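Local coordinates for ABC transporter periplasmic-binding protein YtfQ (Mycobacterium smegmatis, PDB 6HB0) that probably binds a sugar, with L-arabinofuranose the likely candidate, and delivers it to an ABC transporter as the periplasmic solute-binding component, at residues A124-E129 with A159-D164; V261-L266 with T290-F295. All blocks are in the same frame, centred on the assembly; numbering follows the deposited sequence.

Interaction 1 of 2, residues A124-E129 with A159-D164. With ZN (zinc ion), chain I; ZN (zinc ion), chain F.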
ATOM      1  N   ALA A 124      -0.764  -4.202   3.589  1.00 32.06           N
ATOM      2  CA  ALA A 124      -1.444  -3.981   2.331  1.00 34.43           C
ATOM      3  C   ALA A 124      -1.281  -5.183   1.425  1.00 33.41           C
ATOM      4  O   ALA A 124      -0.325  -5.938   1.567  1.00 30.17           O
ATOM      5  CB  ALA A 124      -0.919  -2.744   1.635  1.00 31.80           C
ATOM      6  N   ASP A 125      -2.246  -5.346   0.522  1.00 30.98           N
ATOM      7  CA  ASP A 125      -2.246  -6.380  -0.483  1.00 29.42           C
ATOM      8  C   ASP A 125      -2.006  -5.825  -1.909  1.00 27.62           C
ATOM      9  O   ASP A 125      -2.932  -5.313  -2.571  1.00 26.68           O
ATOM     10  CB  ASP A 125      -3.603  -7.034  -0.445  1.00 30.93           C
ATOM     11  CG  ASP A 125      -3.671  -8.344  -1.256  1.00 32.92           C
ATOM     12  OD1 ASP A 125      -2.816  -8.599  -2.132  1.00 29.01           O
ATOM     13  OD2 ASP A 125      -4.628  -9.098  -1.016  1.00 34.75           O
ATOM     14  N   PHE A 126      -0.787  -5.962  -2.415  1.00 24.12           N
ATOM     15  CA  PHE A 126      -0.472  -5.370  -3.708  1.00 25.03           C
ATOM     16  C   PHE A 126      -1.084  -6.121  -4.890  1.00 23.42           C
ATOM     17  O   PHE A 126      -1.358  -5.507  -5.930  1.00 29.02           O
ATOM     18  CB  PHE A 126       1.031  -5.330  -3.892  1.00 27.04           C
ATOM     19  CG  PHE A 126       1.752  -4.566  -2.825  1.00 29.93           C
ATOM     20  CD1 PHE A 126       1.338  -3.292  -2.452  1.00 33.87           C
ATOM     21  CD2 PHE A 126       2.853  -5.125  -2.180  1.00 36.66           C
ATOM     22  CE1 PHE A 126       2.015  -2.577  -1.494  1.00 34.45           C
ATOM     23  CE2 PHE A 126       3.514  -4.432  -1.190  1.00 35.66           C
ATOM     24  CZ  PHE A 126       3.109  -3.151  -0.876  1.00 36.83           C
ATOM     25  N   ILE A 127      -1.282  -7.427  -4.756  1.00 24.33           N
ATOM     26  CA  ILE A 127      -1.944  -8.203  -5.807  1.00 25.06           C
ATOM     27  C   ILE A 127      -3.353  -7.663  -5.947  1.00 25.36           C
ATOM     28  O   ILE A 127      -3.813  -7.397  -7.025  1.00 24.80           O
ATOM     29  CB  ILE A 127      -1.974  -9.713  -5.494  1.00 28.70           C
ATOM     30  CG1 ILE A 127      -0.566 -10.290  -5.470  1.00 32.44           C
ATOM     31  CG2 ILE A 127      -2.884 -10.435  -6.495  1.00 29.26           C
ATOM     32  CD1 ILE A 127      -0.504 -11.733  -5.070  1.00 34.44           C
ATOM     33  N   GLU A 128      -4.027  -7.490  -4.811  1.00 26.89           N
ATOM     34  CA  GLU A 128      -5.374  -6.944  -4.795  1.00 25.29           C
ATOM     35  C   GLU A 128      -5.441  -5.582  -5.485  1.00 25.38           C
ATOM     36  O   GLU A 128      -6.381  -5.319  -6.224  1.00 25.70           O
ATOM     37  CB  GLU A 128      -5.876  -6.890  -3.353  1.00 27.86           C
ATOM     38  CG  GLU A 128      -7.197  -6.191  -3.129  1.00 28.25           C
ATOM     39  CD  GLU A 128      -7.021  -5.042  -2.148  1.00 28.18           C
ATOM     40  OE1 GLU A 128      -6.845  -3.878  -2.606  1.00 29.39           O
ATOM     41  OE2 GLU A 128      -6.945  -5.315  -0.912  1.00 28.18           O
ATOM     42  N   GLU A 129      -4.466  -4.703  -5.277  1.00 24.26           N
ATOM     43  CA  GLU A 129      -4.423  -3.428  -5.993  1.00 26.89           C
ATOM     44  C   GLU A 129      -4.439  -3.594  -7.506  1.00 25.20           C
ATOM     45  O   GLU A 129      -5.234  -2.966  -8.196  1.00 25.74           O
ATOM     46  CB  GLU A 129      -3.191  -2.559  -5.624  1.00 25.17           C
ATOM     47  CG  GLU A 129      -3.263  -1.995  -4.188  1.00 28.56           C
ATOM     48  CD  GLU A 129      -2.013  -1.196  -3.795  1.00 28.46           C
ATOM     49  OE1 GLU A 129      -0.882  -1.642  -4.175  1.00 26.76           O
ATOM     50  OE2 GLU A 129      -2.174  -0.133  -3.097  1.00 25.15           O
ATOM     51  N   ALA A 159      10.680  -5.452  -7.568  1.00 28.41           N
ATOM     52  CA  ALA A 159      10.108  -4.892  -6.326  1.00 29.50           C
ATOM     53  C   ALA A 159       8.822  -5.617  -6.010  1.00 30.07           C
ATOM     54  O   ALA A 159       8.064  -5.952  -6.922  1.00 30.24           O
ATOM     55  CB  ALA A 159       9.844  -3.402  -6.442  1.00 31.63           C
ATOM     56  N   ASP A 160       8.593  -5.917  -4.737  1.00 29.04           N
ATOM     57  CA  ASP A 160       7.468  -6.739  -4.353  1.00 29.03           C
ATOM     58  C   ASP A 160       6.144  -6.178  -4.900  1.00 28.05           C
ATOM     59  O   ASP A 160       5.389  -6.910  -5.508  1.00 28.25           O
ATOM     60  CB  ASP A 160       7.457  -6.909  -2.826  1.00 32.90           C
ATOM     61  CG  ASP A 160       6.229  -7.609  -2.344  1.00 36.21           C
ATOM     62  OD1 ASP A 160       5.977  -8.718  -2.841  1.00 36.58           O
ATOM     63  OD2 ASP A 160       5.519  -7.063  -1.482  1.00 38.36           O
ATOM     64  N   PRO A 161       5.860  -4.880  -4.711  1.00 28.80           N
ATOM     65  CA  PRO A 161       4.602  -4.320  -5.256  1.00 30.07           C
ATOM     66  C   PRO A 161       4.547  -4.315  -6.771  1.00 28.77           C
ATOM     67  O   PRO A 161       3.463  -4.394  -7.325  1.00 26.25           O
ATOM     68  CB  PRO A 161       4.591  -2.878  -4.754  1.00 32.82           C
ATOM     69  CG  PRO A 161       6.034  -2.577  -4.442  1.00 36.53           C
ATOM     70  CD  PRO A 161       6.562  -3.891  -3.894  1.00 33.54           C
ATOM     71  N   ALA A 162       5.692  -4.207  -7.435  1.00 26.69           N
ATOM     72  CA  ALA A 162       5.705  -4.287  -8.905  1.00 26.88           C
ATOM     73  C   ALA A 162       5.311  -5.688  -9.444  1.00 26.56           C
ATOM     74  O   ALA A 162       4.467  -5.803 -10.331  1.00 27.27           O
ATOM     75  CB  ALA A 162       7.056  -3.854  -9.457  1.00 29.64           C
ATOM     76  N   ILE A 163       5.888  -6.737  -8.870  1.00 27.37           N
ATOM     77  CA  ILE A 163       5.609  -8.109  -9.223  1.00 27.84           C
ATOM     78  C   ILE A 163       4.131  -8.397  -8.929  1.00 27.92           C
ATOM     79  O   ILE A 163       3.396  -8.967  -9.759  1.00 25.88           O
ATOM     80  CB  ILE A 163       6.492  -9.091  -8.416  1.00 30.68           C
ATOM     81  CG1 ILE A 163       7.952  -8.962  -8.862  1.00 35.69           C
ATOM     82  CG2 ILE A 163       5.963 -10.515  -8.481  1.00 30.86           C
ATOM     83  CD1 ILE A 163       8.930  -9.860  -8.138  1.00 37.42           C
ATOM     84  N   ASP A 164       3.688  -7.977  -7.764  1.00 26.26           N
ATOM     85  CA  ASP A 164       2.344  -8.306  -7.325  1.00 26.80           C
ATOM     86  C   ASP A 164       1.263  -7.517  -8.053  1.00 26.63           C
ATOM     87  O   ASP A 164       0.229  -8.061  -8.342  1.00 29.19           O
ATOM     88  CB  ASP A 164       2.207  -8.034  -5.835  1.00 29.45           C
ATOM     89  CG  ASP A 164       2.862  -9.105  -4.947  1.00 32.60           C
ATOM     90  OD1 ASP A 164       3.348 -10.167  -5.420  1.00 32.87           O
ATOM     91  OD2 ASP A 164       2.842  -8.866  -3.727  1.00 33.26           O
TER
HETATM   92 ZN    ZN I 407       4.197  -9.883  -2.455  1.00 41.59          ZN
HETATM   93 ZN    ZN F 404      -6.775  -3.732   0.256  1.00 27.55          ZN
HETATM   94  O   HOH W   1       0.931  -8.551  -2.025  1.00 41.45           O
HETATM   95  O   HOH W   2       3.599  -8.645  -0.989  1.00 43.14           O
HETATM   96  O   HOH W   3       4.922 -11.563  -3.694  1.00 38.12           O
HETATM   97  O   HOH W   4      -7.464  -4.715   1.883  1.00 27.60           O
HETATM   98  O   HOH W   5       2.824 -11.662  -2.187  1.00 45.38           O
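Phe126 and Pro161 make the dense heart of this contact, a helix-start pairing that shows how apolar packing and a metal site can share the start of a helix. Pro161 CB sits over the centre of the Phe126 ring, 3.8 Å from its centroid and only 9° off the ring normal, a CH-pi contact. At the ring edge and in its plane lies a carboxylate oxygen, Asp160 OD2, 3.3 Å from Phe126 CE2, the two flat groups turned 70° apart. Behind the ring, Phe126 CB meets Asp164 CB at 3.5 Å. Ile127 slants across Asp164: its CG1 rests on Asp164 CB, and Ile127 CA lies 3.3 Å from Asp164 O, a CA-H...O contact.

The other side is wet. Asp160, whose CG points away from the backbone N (chi1 173°), reaches along the helix surface to join Asp164, one turn further on, at a zinc ion that Asp160 OD1 binds at 2.2 Å and Asp164 OD2 at 2.1 Å. Three waters complete the five ligands found there, and another water links Asp164 OD2 to Phe126 N. Nearby, Asp125 caps its own helix through Glu128 N, while Trp33 and Arg34 touch Pro161 and Phe126, respectively. Helix N termini at the edge of the cleft between the lobes are a feature of the periplasmic binding protein fold, here with an i, i+4 carboxylate zinc site at the start of helix 160-173.

Interaction 2 of 2, residues V261-L266 with T290-F295. With ZN (zinc ion), chain F.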
ATOM      1  N   VAL A 261      -6.803   3.319  -7.576  1.00 22.01           N
ATOM      2  CA  VAL A 261      -7.019   2.356  -6.520  1.00 22.52           C
ATOM      3  C   VAL A 261      -5.886   2.440  -5.520  1.00 23.08           C
ATOM      4  O   VAL A 261      -4.754   2.812  -5.886  1.00 25.27           O
ATOM      5  CB  VAL A 261      -7.126   0.893  -7.037  1.00 25.51           C
ATOM      6  CG1 VAL A 261      -8.323   0.761  -7.954  1.00 27.39           C
ATOM      7  CG2 VAL A 261      -5.889   0.482  -7.757  1.00 26.41           C
ATOM      8  N   GLU A 262      -6.149   2.059  -4.279  1.00 23.26           N
ATOM      9  CA  GLU A 262      -5.093   1.933  -3.270  1.00 22.89           C
ATOM     10  C   GLU A 262      -5.536   0.963  -2.252  1.00 24.96           C
ATOM     11  O   GLU A 262      -6.708   0.959  -1.893  1.00 26.14           O
ATOM     12  CB  GLU A 262      -4.796   3.265  -2.602  1.00 24.67           C
ATOM     13  CG  GLU A 262      -3.641   3.166  -1.614  1.00 27.19           C
ATOM     14  CD  GLU A 262      -3.306   4.456  -0.901  1.00 27.77           C
ATOM     15  OE1 GLU A 262      -3.243   5.482  -1.591  1.00 33.09           O
ATOM     16  OE2 GLU A 262      -3.049   4.436   0.348  1.00 29.08           O
ATOM     17  N   CYS A 263      -4.625   0.104  -1.796  1.00 24.63           N
ATOM     18  CA  CYS A 263      -4.818  -0.704  -0.624  1.00 24.52           C
ATOM     19  C   CYS A 263      -4.013   0.022   0.462  1.00 25.94           C
ATOM     20  O   CYS A 263      -2.799   0.200   0.333  1.00 23.45           O
ATOM     21  CB  CYS A 263      -4.283  -2.115  -0.793  1.00 25.20           C
ATOM     22  SG  CYS A 263      -4.612  -3.182   0.628  1.00 25.19           S
ATOM     23  N   ASN A 264      -4.673   0.438   1.519  1.00 24.63           N
ATOM     24  CA  ASN A 264      -3.996   1.183   2.574  1.00 25.16           C
ATOM     25  C   ASN A 264      -2.981   0.339   3.370  1.00 25.34           C
ATOM     26  O   ASN A 264      -3.096  -0.857   3.524  1.00 25.33           O
ATOM     27  CB  ASN A 264      -4.982   1.723   3.613  1.00 25.78           C
ATOM     28  CG  ASN A 264      -5.859   2.829   3.123  1.00 26.64           C
ATOM     29  OD1 ASN A 264      -6.907   3.039   3.709  1.00 30.11           O
ATOM     30  ND2 ASN A 264      -5.446   3.566   2.122  1.00 26.19           N
ATOM     31  N   PRO A 265      -1.971   1.019   3.908  1.00 29.04           N
ATOM     32  CA  PRO A 265      -1.257   0.381   5.004  1.00 31.16           C
ATOM     33  C   PRO A 265      -2.122   0.321   6.255  1.00 34.44           C
ATOM     34  O   PRO A 265      -3.275   0.832   6.313  1.00 32.46           O
ATOM     35  CB  PRO A 265      -0.075   1.313   5.236  1.00 30.89           C
ATOM     36  CG  PRO A 265      -0.630   2.647   4.911  1.00 30.60           C
ATOM     37  CD  PRO A 265      -1.604   2.422   3.757  1.00 28.20           C
ATOM     38  N   LEU A 266      -1.578  -0.328   7.259  1.00 32.07           N
ATOM     39  CA  LEU A 266      -2.138  -0.303   8.598  1.00 34.31           C
ATOM     40  C   LEU A 266      -2.461   1.148   8.952  1.00 30.27           C
ATOM     41  O   LEU A 266      -1.665   2.038   8.676  1.00 29.62           O
ATOM     42  CB  LEU A 266      -1.031  -0.802   9.525  1.00 43.15           C
ATOM     43  CG  LEU A 266      -1.214  -0.669  11.007  1.00 47.76           C
ATOM     44  CD1 LEU A 266      -0.325  -1.745  11.584  1.00 49.73           C
ATOM     45  CD2 LEU A 266      -0.777   0.665  11.548  1.00 52.60           C
ATOM     46  N   THR A 290      -6.344  -4.493   5.576  1.00 27.98           N
ATOM     47  CA  THR A 290      -6.358  -3.056   5.686  1.00 29.64           C
ATOM     48  C   THR A 290      -7.523  -2.540   4.845  1.00 31.84           C
ATOM     49  O   THR A 290      -7.991  -3.224   3.961  1.00 32.48           O
ATOM     50  CB  THR A 290      -5.049  -2.445   5.199  1.00 32.59           C
ATOM     51  OG1 THR A 290      -4.765  -2.903   3.876  1.00 34.87           O
ATOM     52  CG2 THR A 290      -3.909  -2.831   6.128  1.00 32.91           C
ATOM     53  N   PRO A 291      -7.973  -1.310   5.099  1.00 30.66           N
ATOM     54  CA  PRO A 291      -8.945  -0.711   4.212  1.00 27.53           C
ATOM     55  C   PRO A 291      -8.436  -0.323   2.825  1.00 26.51           C
ATOM     56  O   PRO A 291      -7.236  -0.167   2.605  1.00 25.98           O
ATOM     57  CB  PRO A 291      -9.384   0.569   4.974  1.00 27.14           C
ATOM     58  CG  PRO A 291      -8.556   0.655   6.172  1.00 30.36           C
ATOM     59  CD  PRO A 291      -7.517  -0.393   6.158  1.00 30.53           C
ATOM     60  N   ASP A 292      -9.381  -0.106   1.919  1.00 25.15           N
ATOM     61  CA  ASP A 292      -9.127   0.286   0.565  1.00 25.34           C
ATOM     62  C   ASP A 292      -9.681   1.636   0.219  1.00 28.73           C
ATOM     63  O   ASP A 292     -10.609   2.127   0.863  1.00 26.02           O
ATOM     64  CB  ASP A 292      -9.767  -0.765  -0.357  1.00 26.43           C
ATOM     65  CG  ASP A 292      -9.092  -2.122  -0.270  1.00 25.87           C
ATOM     66  OD1 ASP A 292      -7.871  -2.165   0.034  1.00 24.63           O
ATOM     67  OD2 ASP A 292      -9.766  -3.139  -0.550  1.00 26.06           O
ATOM     68  N   GLU A 293      -9.124   2.232  -0.833  1.00 26.85           N
ATOM     69  CA  GLU A 293      -9.628   3.441  -1.448  1.00 25.13           C
ATOM     70  C   GLU A 293      -9.749   3.212  -2.938  1.00 28.56           C
ATOM     71  O   GLU A 293      -8.978   2.413  -3.539  1.00 26.48           O
ATOM     72  CB  GLU A 293      -8.706   4.630  -1.219  1.00 26.35           C
ATOM     73  CG  GLU A 293      -8.514   4.963   0.254  1.00 28.93           C
ATOM     74  CD  GLU A 293      -7.563   6.131   0.525  1.00 27.51           C
ATOM     75  OE1 GLU A 293      -7.698   7.177  -0.122  1.00 30.45           O
ATOM     76  OE2 GLU A 293      -6.749   6.027   1.459  1.00 33.72           O
ATOM     77  N   ALA A 294     -10.692   3.906  -3.567  1.00 25.64           N
ATOM     78  CA  ALA A 294     -10.834   3.893  -5.038  1.00 27.09           C
ATOM     79  C   ALA A 294     -11.559   5.173  -5.421  1.00 30.35           C
ATOM     80  O   ALA A 294     -12.465   5.571  -4.728  1.00 27.47           O
ATOM     81  CB  ALA A 294     -11.623   2.722  -5.496  1.00 30.44           C
ATOM     82  N   PHE A 295     -11.152   5.816  -6.501  1.00 27.17           N
ATOM     83  CA  PHE A 295     -11.825   7.012  -6.956  1.00 28.69           C
ATOM     84  C   PHE A 295     -11.921   7.030  -8.457  1.00 28.78           C
ATOM     85  O   PHE A 295     -10.946   6.742  -9.157  1.00 25.61           O
ATOM     86  CB  PHE A 295     -11.011   8.227  -6.542  1.00 30.04           C
ATOM     87  CG  PHE A 295     -10.868   8.362  -5.067  1.00 31.39           C
ATOM     88  CD1 PHE A 295     -11.885   8.944  -4.327  1.00 29.81           C
ATOM     89  CD2 PHE A 295      -9.743   7.860  -4.400  1.00 32.77           C
ATOM     90  CE1 PHE A 295     -11.778   9.064  -2.957  1.00 35.21           C
ATOM     91  CE2 PHE A 295      -9.635   7.979  -3.029  1.00 35.03           C
ATOM     92  CZ  PHE A 295     -10.653   8.592  -2.305  1.00 32.81           C
TER
HETATM   93 ZN    ZN F 404      -6.775  -3.732   0.256  1.00 27.55          ZN
HETATM   94  O   HOH W   4      -7.464  -4.715   1.883  1.00 27.60           O
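Strands 261-263 and 292-295 run antiparallel, the axes of these short segments 4.7 Å apart at 174°, with Glu262 and Glu293 as the hydrogen-bonded pair, exchanging both N-H...O bonds, and Val261-Ala294 and Cys263-Asp292 as non-hydrogen-bonded pairs on either side. Past the strand ends the pairing continues: Asn264 N donates to Pro291 O, and the hydroxyl Thr290 OG1 donates to Asn264 O at 2.7 Å, extending the pairing beyond the strands.

The two sheet faces have different chemistry. On the one carrying Glu262 and Glu293, the acidic chains lie side by side, pointing the same way, so that Glu262 OE2 and Glu293 OE2 come within 4.2 Å. The amide of Asn264 bridges them. Its ND2 reaches Glu293 OE2 at 2.9 Å in a nearly straight bond (166°), arriving on the anti side of a carboxylate whose plane is steeply turned from the amide, and meets Glu262 OE2 from above the carboxylate plane at 3.1 Å. Glu262 OE1 is held separately, by Ala244 N.

On the opposite face Cys263 and Asp292 share a zinc ion. Cys263 places SG anti to its backbone N (chi1 -176°), and from there SG binds zinc at 2.3 Å. Asp292 OD1 binds it at 1.9 Å, and Glu128 from helix 126-140 and a water that donates to Thr290 O are the remaining ligands. The cross-strand pair Cys263-Asp292 thus supplies two of the four zinc ligands. The chemistry suggests that the metal stabilises Cys263 as a thiolate and offsets the crowding of acids around it, whereas the two glutamates have the neutral amide of Asn264 between them, which probably eases their repulsion.

Following the chain from the N terminus, interaction 1 closes first, joining the starts of helices 126-140 and 160-173 and closing a loop that holds the rest of helix 126-140 and strand 148-154. Interaction 2 opens only later, closing a loop that contains helix 269-279 and strand 287-288, a member of the other lobe's parallel sheet. The two loops follow in series and neither nests nor crosses. Space reunites them: their centres lie 12 Å apart, Glu129 OE2 probably accepts a hydrogen bond from Cys263 N, and one zinc ion takes ligands from both. Together they tie the helix starts to the edge of the mixed sheet, where residues 124-129, 261-266 and 290-295 mark the three chain passages between lobes.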